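Local atomic coordinates of BPH (Thiobacillus denitrificans, PDB entry 5OVS), a protein that probably hydrolyses proteins as a bacterial homologue of the proteasome, assembling fourteen copies of its chain into a double ring around an inner cavity. Residues K[56-59]-K[60-64]; K[50-53]-K[54-57]; K[142-145]-K[146-150]. One frame throughout, in Å; residues are numbered along the deposited sequence.

Overall arrangement
Interactions 1 and 2 follow each other along helix 54-64: interaction 2 forms its N-terminal entry, interaction 1 the turns beyond, and they share Leu56 and Ile57. Their centres are about 10 Å apart, and both touch the same neighbouring subunit. Interaction 3 lies on helix 141-151, across the centre of the chain, with its own centre about 31 Å from that of interaction 1 and about 25 Å from that of interaction 2. The helices stand on the two outer faces of the sheet sandwich, as in the proteasome β-subunit fold, in which the N-terminal threonine is typically the nucleophile. The three contacts belong to helical layers that meet other subunits of the fourteen-chain assembly.

Interaction 1. Residues K[56-59]-K[60-64]; sequences LILA and DYFAS
Four successive i to i+4 bonds, all close to straight, carry the α-helix through this contact; the first joins Asp60 N to Leu56 O at 3.1 Å, the last Ala63 N to Ala59 O at 2.8 Å. Leu58 and Phe62, one turn apart, lie side by side and point the same way. Each has CG anti to its carbonyl carbon, chi1 -66° and -71°, which brings Leu58 CD1 to 4.2 Å from Phe62 CE2. The ring also leans over the backbone, where Phe62 CD2 is 3.0 Å from Leu58 O in an oblique approach. Tyr61 has CG anti to its backbone N, and its CD2 sits 3.7 Å above one face of the Phe62 ring, offset toward the rim. Ser64 OG donates back to Tyr61 O. Tyr61 packs on helix 74-91, and Asp60 OD2 is hydrogen-bonded to Tyr92 OH. Leu58 and Phe62 thus hold the helix against Ile39 and Val41 of strand 38-41, while the side toward a neighbouring subunit mixes the hydrocarbon of Leu56 and Ile57, on Val74 and Phe78 of that chain, with Asp60 on its Cys79, the carboxylate being held by a tyrosine hydroxyl of its own chain.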
loop_
_atom_site.group_PDB
_atom_site.type_symbol
_atom_site.label_atom_id
_atom_site.label_comp_id
_atom_site.label_asym_id
_atom_site.label_seq_id
_atom_site.Cartn_x
_atom_site.Cartn_y
_atom_site.Cartn_z
ATOM N N LEU K 56 -27.845 -26.318 0.007
ATOM C CA LEU K 56 -28.332 -26.678 -1.325
ATOM C C LEU K 56 -27.239 -27.416 -2.071
ATOM O O LEU K 56 -27.481 -28.466 -2.690
ATOM C CB LEU K 56 -28.738 -25.434 -2.098
ATOM C CG LEU K 56 -29.741 -24.556 -1.346
ATOM C CD1 LEU K 56 -29.772 -23.149 -1.913
ATOM C CD2 LEU K 56 -31.120 -25.194 -1.360
ATOM N N ILE K 57 -26.023 -26.882 -1.989
ATOM C CA ILE K 57 -24.879 -27.560 -2.594
ATOM C C ILE K 57 -24.779 -28.989 -2.052
ATOM O O ILE K 57 -24.718 -29.941 -2.835
ATOM C CB ILE K 57 -23.551 -26.799 -2.385
ATOM C CG1 ILE K 57 -23.543 -25.502 -3.196
ATOM C CG2 ILE K 57 -22.363 -27.644 -2.831
ATOM C CD1 ILE K 57 -22.419 -24.549 -2.846
ATOM N N LEU K 58 -24.813 -29.138 -0.727
ATOM C CA LEU K 58 -24.541 -30.443 -0.097
ATOM C C LEU K 58 -25.578 -31.512 -0.402
ATOM O O LEU K 58 -25.212 -32.642 -0.683
ATOM C CB LEU K 58 -24.347 -30.301 1.413
ATOM C CG LEU K 58 -23.130 -29.517 1.939
ATOM C CD1 LEU K 58 -22.611 -30.179 3.208
ATOM C CD2 LEU K 58 -21.987 -29.400 0.944
ATOM N N ALA K 59 -26.858 -31.144 -0.360
ATOM C CA ALA K 59 -27.961 -32.041 -0.732
ATOM C C ALA K 59 -27.850 -32.509 -2.179
ATOM O O ALA K 59 -27.956 -33.694 -2.461
ATOM C CB ALA K 59 -29.295 -31.354 -0.502
ATOM N N ASP K 60 -27.638 -31.564 -3.084
ATOM C CA ASP K 60 -27.344 -31.847 -4.492
ATOM C C ASP K 60 -26.183 -32.833 -4.602
ATOM O O ASP K 60 -26.303 -33.906 -5.204
ATOM C CB ASP K 60 -26.990 -30.542 -5.206
ATOM C CG ASP K 60 -26.956 -30.673 -6.702
ATOM O OD1 ASP K 60 -28.031 -30.582 -7.327
ATOM O OD2 ASP K 60 -25.858 -30.815 -7.268
ATOM N N TYR K 61 -25.062 -32.481 -3.991
ATOM C CA TYR K 61 -23.879 -33.326 -4.047
ATOM C C TYR K 61 -24.161 -34.757 -3.572
ATOM O O TYR K 61 -23.836 -35.722 -4.267
ATOM C CB TYR K 61 -22.741 -32.716 -3.230
ATOM C CG TYR K 61 -21.496 -33.566 -3.243
ATOM C CD1 TYR K 61 -20.709 -33.666 -4.391
ATOM C CD2 TYR K 61 -21.109 -34.288 -2.114
ATOM C CE1 TYR K 61 -19.568 -34.455 -4.409
ATOM C CE2 TYR K 61 -19.974 -35.077 -2.119
ATOM C CZ TYR K 61 -19.204 -35.160 -3.266
ATOM O OH TYR K 61 -18.073 -35.943 -3.267
ATOM N N PHE K 62 -24.768 -34.887 -2.395
ATOM C CA PHE K 62 -24.969 -36.204 -1.785
ATOM C C PHE K 62 -26.051 -37.003 -2.495
ATOM O O PHE K 62 -25.979 -38.232 -2.538
ATOM C CB PHE K 62 -25.249 -36.088 -0.275
ATOM C CG PHE K 62 -24.041 -35.677 0.538
ATOM C CD1 PHE K 62 -22.858 -36.414 0.486
ATOM C CD2 PHE K 62 -24.081 -34.553 1.364
ATOM C CE1 PHE K 62 -21.747 -36.036 1.236
ATOM C CE2 PHE K 62 -22.972 -34.173 2.111
ATOM C CZ PHE K 62 -21.807 -34.917 2.050
ATOM N N ALA K 63 -27.039 -36.312 -3.063
ATOM C CA ALA K 63 -28.044 -36.953 -3.915
ATOM C C ALA K 63 -27.417 -37.526 -5.193
ATOM O O ALA K 63 -27.835 -38.590 -5.674
ATOM C CB ALA K 63 -29.154 -35.976 -4.265
ATOM N N SER K 64 -26.416 -36.832 -5.737
ATOM C CA SER K 64 -25.764 -37.278 -6.969
ATOM C C SER K 64 -24.885 -38.524 -6.780
ATOM O O SER K 64 -24.668 -39.273 -7.733
ATOM C CB SER K 64 -24.957 -36.138 -7.604
ATOM O OG SER K 64 -23.848 -35.767 -6.806
#

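Interaction 2. Residues K[50-53]-K[54-57]; sequences GSAT and FKLI
Ser51 and Phe54 meet where a type I β turn, residues 51 to 54, leads into helix 54-64 and the Ser51 side chain provides a capping bond. Ser51 CB sits above the plane of the Phe54 ring beside the CD2-CE2 bond, 3.8 Å from CE2, and the C atom of Gly50 comes up at the ring edge, near its plane. The serine hydroxyl turns from the ring toward the turn: with OG anti to the backbone N, chi1 156°, it accepts from Thr53 N at 3.0 Å. Phe54 N closes the turn on Ser51 O from above the carbonyl plane. The Phe54 side chain also packs on Ile48, Met109 and Leu94.

Thr53 and Ile57 cross obliquely one turn apart, and Thr53 CG2 touches Ile57 CD1 at 3.9 Å. Putting the methyl anti to the backbone N sends OG1 elsewhere, to a neighbouring subunit, where it is hydrogen-bonded to Thr127 OG1 and His125 O. One threonine therefore joins the first helical turn to another chain, and its methyl touches Ile57, which itself packs on Phe78 of that subunit. Lys55 CG stands between the backbone N and the carbonyl carbon, chi1 61°, which lays the chain on the preceding turn with CG 3.2 Å from Ala52 O; a bend at chi4 then places NZ 4.1 Å from Ala52 CB. Thr53 O receives Ile57 N nearly straight, at 2.9 Å and 168°, and Leu56 N only weakly.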
loop_
_atom_site.group_PDB
_atom_site.type_symbol
_atom_site.label_atom_id
_atom_site.label_comp_id
_atom_site.label_asym_id
_atom_site.label_seq_id
_atom_site.Cartn_x
_atom_site.Cartn_y
_atom_site.Cartn_z
ATOM N N GLY K 50 -22.192 -21.122 7.651
ATOM C CA GLY K 50 -21.615 -20.422 6.495
ATOM C C GLY K 50 -22.717 -19.921 5.588
ATOM O O GLY K 50 -23.841 -19.753 6.033
ATOM N N SER K 51 -22.403 -19.694 4.318
ATOM C CA SER K 51 -23.409 -19.277 3.324
ATOM C C SER K 51 -24.564 -20.266 3.253
ATOM O O SER K 51 -24.348 -21.469 3.251
ATOM C CB SER K 51 -22.782 -19.149 1.924
ATOM O OG SER K 51 -23.756 -19.300 0.886
ATOM N N ALA K 52 -25.782 -19.739 3.160
ATOM C CA ALA K 52 -26.994 -20.559 3.065
ATOM C C ALA K 52 -27.064 -21.397 1.795
ATOM O O ALA K 52 -27.940 -22.240 1.659
ATOM C CB ALA K 52 -28.226 -19.672 3.147
ATOM N N THR K 53 -26.170 -21.138 0.850
ATOM C CA THR K 53 -26.131 -21.891 -0.380
ATOM C C THR K 53 -25.602 -23.305 -0.107
ATOM O O THR K 53 -25.927 -24.255 -0.836
ATOM C CB THR K 53 -25.260 -21.161 -1.419
ATOM O OG1 THR K 53 -25.739 -19.823 -1.570
ATOM C CG2 THR K 53 -25.302 -21.850 -2.773
ATOM N N PHE K 54 -24.813 -23.449 0.959
ATOM C CA PHE K 54 -24.102 -24.703 1.204
ATOM C C PHE K 54 -25.034 -25.881 1.425
ATOM O O PHE K 54 -24.740 -26.992 0.992
ATOM C CB PHE K 54 -23.104 -24.560 2.356
ATOM C CG PHE K 54 -21.847 -23.834 1.968
ATOM C CD1 PHE K 54 -21.060 -24.305 0.927
ATOM C CD2 PHE K 54 -21.450 -22.681 2.636
ATOM C CE1 PHE K 54 -19.908 -23.640 0.553
ATOM C CE2 PHE K 54 -20.298 -22.012 2.267
ATOM C CZ PHE K 54 -19.525 -22.488 1.226
ATOM N N LYS K 55 -26.168 -25.629 2.078
ATOM C CA LYS K 55 -27.155 -26.681 2.314
ATOM C C LYS K 55 -27.739 -27.205 0.990
ATOM O O LYS K 55 -28.050 -28.395 0.865
ATOM C CB LYS K 55 -28.251 -26.213 3.289
ATOM C CG LYS K 55 -29.076 -25.021 2.832
ATOM C CD LYS K 55 -30.446 -25.040 3.479
ATOM C CE LYS K 55 -31.204 -23.749 3.262
ATOM N NZ LYS K 55 -30.766 -22.708 4.229
ATOM N N LEU K 56 -27.845 -26.318 0.007
ATOM C CA LEU K 56 -28.332 -26.678 -1.325
ATOM C C LEU K 56 -27.239 -27.416 -2.071
ATOM O O LEU K 56 -27.481 -28.466 -2.690
ATOM C CB LEU K 56 -28.738 -25.434 -2.098
ATOM C CG LEU K 56 -29.741 -24.556 -1.346
ATOM C CD1 LEU K 56 -29.772 -23.149 -1.913
ATOM C CD2 LEU K 56 -31.120 -25.194 -1.360
ATOM N N ILE K 57 -26.023 -26.882 -1.989
ATOM C CA ILE K 57 -24.879 -27.560 -2.594
ATOM C C ILE K 57 -24.779 -28.989 -2.052
ATOM O O ILE K 57 -24.718 -29.941 -2.835
ATOM C CB ILE K 57 -23.551 -26.799 -2.385
ATOM C CG1 ILE K 57 -23.543 -25.502 -3.196
ATOM C CG2 ILE K 57 -22.363 -27.644 -2.831
ATOM C CD1 ILE K 57 -22.419 -24.549 -2.846
#

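Interaction 3. Residues K[142-145]-K[146-150]; sequences PYAL and GAMYA
Met148 CG stands anti to its own carbonyl carbon (chi1 -65°), and a bend at the thioether, chi3 -62°, folds the terminal methyl back over the preceding turn toward Ala144. The methyl CE ends 4.2 Å from Ala144 CB and 3.4 Å from Ala144 O, while CG passes 3.2 Å from that same oxygen. The Met148 side chain thus curls round a carbonyl that already accepts from Met148 N at 2.8 Å, so the polar group lies under a hydrocarbon cover. Tyr149 takes another course: CG anti to the backbone N, chi1 171°, carries its ring away from the preceding turn, and only CB stays close to Leu145 O. The α-helical backbone bonds run on unbroken; the first joins Gly146 N to Pro142 O at 3.0 Å, the last Tyr149 N to Leu145 O at 2.7 Å. Gly146 presents no side chain, and Ala147 only a methyl, where the helix meets its counterpart in another neighbouring subunit: Ala147 packs on Gly146 there, and Pro142 and Tyr143 on its Tyr143 and Pro142. Ala144 and Met148 face the sheet, on Ala136 of strand 134-137 and Thr4 of strand 3-8; within the helical layer Tyr143 and Ala147 pack on Phe173 and Ala169, so that helix 141-151 lies between a sheet, helix 159-173 and neighbouring subunits, a further one of which offers Tyr31 to Tyr149.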
loop_
_atom_site.group_PDB
_atom_site.type_symbol
_atom_site.label_atom_id
_atom_site.label_comp_id
_atom_site.label_asym_id
_atom_site.label_seq_id
_atom_site.Cartn_x
_atom_site.Cartn_y
_atom_site.Cartn_z
ATOM N N PRO K 142 -19.893 -19.629 20.827
ATOM C CA PRO K 142 -19.414 -19.382 22.181
ATOM C C PRO K 142 -20.555 -19.244 23.162
ATOM O O PRO K 142 -20.514 -19.827 24.241
ATOM C CB PRO K 142 -18.591 -18.095 22.048
ATOM C CG PRO K 142 -18.957 -17.486 20.757
ATOM C CD PRO K 142 -19.505 -18.561 19.885
ATOM N N TYR K 143 -21.587 -18.520 22.764
ATOM C CA TYR K 143 -22.833 -18.439 23.532
ATOM C C TYR K 143 -23.468 -19.817 23.753
ATOM O O TYR K 143 -23.911 -20.119 24.864
ATOM C CB TYR K 143 -23.859 -17.536 22.817
ATOM C CG TYR K 143 -23.367 -16.172 22.400
ATOM C CD1 TYR K 143 -23.456 -15.080 23.270
ATOM C CD2 TYR K 143 -22.827 -15.959 21.133
ATOM C CE1 TYR K 143 -23.016 -13.817 22.895
ATOM C CE2 TYR K 143 -22.379 -14.702 20.756
ATOM C CZ TYR K 143 -22.481 -13.639 21.646
ATOM O OH TYR K 143 -22.041 -12.402 21.288
ATOM N N ALA K 144 -23.542 -20.640 22.706
ATOM C CA ALA K 144 -24.122 -21.979 22.830
ATOM C C ALA K 144 -23.314 -22.901 23.754
ATOM O O ALA K 144 -23.898 -23.686 24.527
ATOM C CB ALA K 144 -24.294 -22.630 21.463
ATOM N N LEU K 145 -21.985 -22.816 23.646
ATOM C CA LEU K 145 -21.076 -23.592 24.473
ATOM C C LEU K 145 -21.244 -23.252 25.922
ATOM O O LEU K 145 -21.371 -24.142 26.736
ATOM C CB LEU K 145 -19.617 -23.337 24.094
ATOM C CG LEU K 145 -19.157 -23.883 22.753
ATOM C CD1 LEU K 145 -17.717 -23.455 22.497
ATOM C CD2 LEU K 145 -19.317 -25.413 22.663
ATOM N N GLY K 146 -21.205 -21.958 26.248
ATOM C CA GLY K 146 -21.417 -21.506 27.614
ATOM C C GLY K 146 -22.744 -21.967 28.177
ATOM O O GLY K 146 -22.826 -22.444 29.314
ATOM N N ALA K 147 -23.792 -21.846 27.371
ATOM C CA ALA K 147 -25.113 -22.282 27.795
ATOM C C ALA K 147 -25.155 -23.807 28.019
ATOM O O ALA K 147 -25.651 -24.276 29.052
ATOM C CB ALA K 147 -26.164 -21.844 26.788
ATOM N N MET K 148 -24.622 -24.578 27.081
ATOM C CA MET K 148 -24.622 -26.040 27.251
ATOM C C MET K 148 -23.680 -26.491 28.363
ATOM O O MET K 148 -23.947 -27.475 29.046
ATOM C CB MET K 148 -24.301 -26.745 25.940
ATOM C CG MET K 148 -25.395 -26.502 24.924
ATOM S SD MET K 148 -25.224 -27.335 23.357
ATOM C CE MET K 148 -23.693 -26.616 22.755
ATOM N N TYR K 149 -22.598 -25.754 28.570
ATOM C CA TYR K 149 -21.722 -26.024 29.696
ATOM C C TYR K 149 -22.512 -25.967 30.996
ATOM O O TYR K 149 -22.331 -26.813 31.864
ATOM C CB TYR K 149 -20.543 -25.041 29.732
ATOM C CG TYR K 149 -19.715 -25.123 31.000
ATOM C CD1 TYR K 149 -18.760 -26.113 31.169
ATOM C CD2 TYR K 149 -19.912 -24.219 32.039
ATOM C CE1 TYR K 149 -18.014 -26.198 32.329
ATOM C CE2 TYR K 149 -19.174 -24.298 33.202
ATOM C CZ TYR K 149 -18.228 -25.278 33.338
ATOM O OH TYR K 149 -17.503 -25.342 34.496
ATOM N N ALA K 150 -23.395 -24.979 31.111
ATOM C CA ALA K 150 -24.198 -24.777 32.312
ATOM C C ALA K 150 -25.317 -25.792 32.491
ATOM O O ALA K 150 -25.683 -26.101 33.614
ATOM C CB ALA K 150 -24.793 -23.386 32.300
#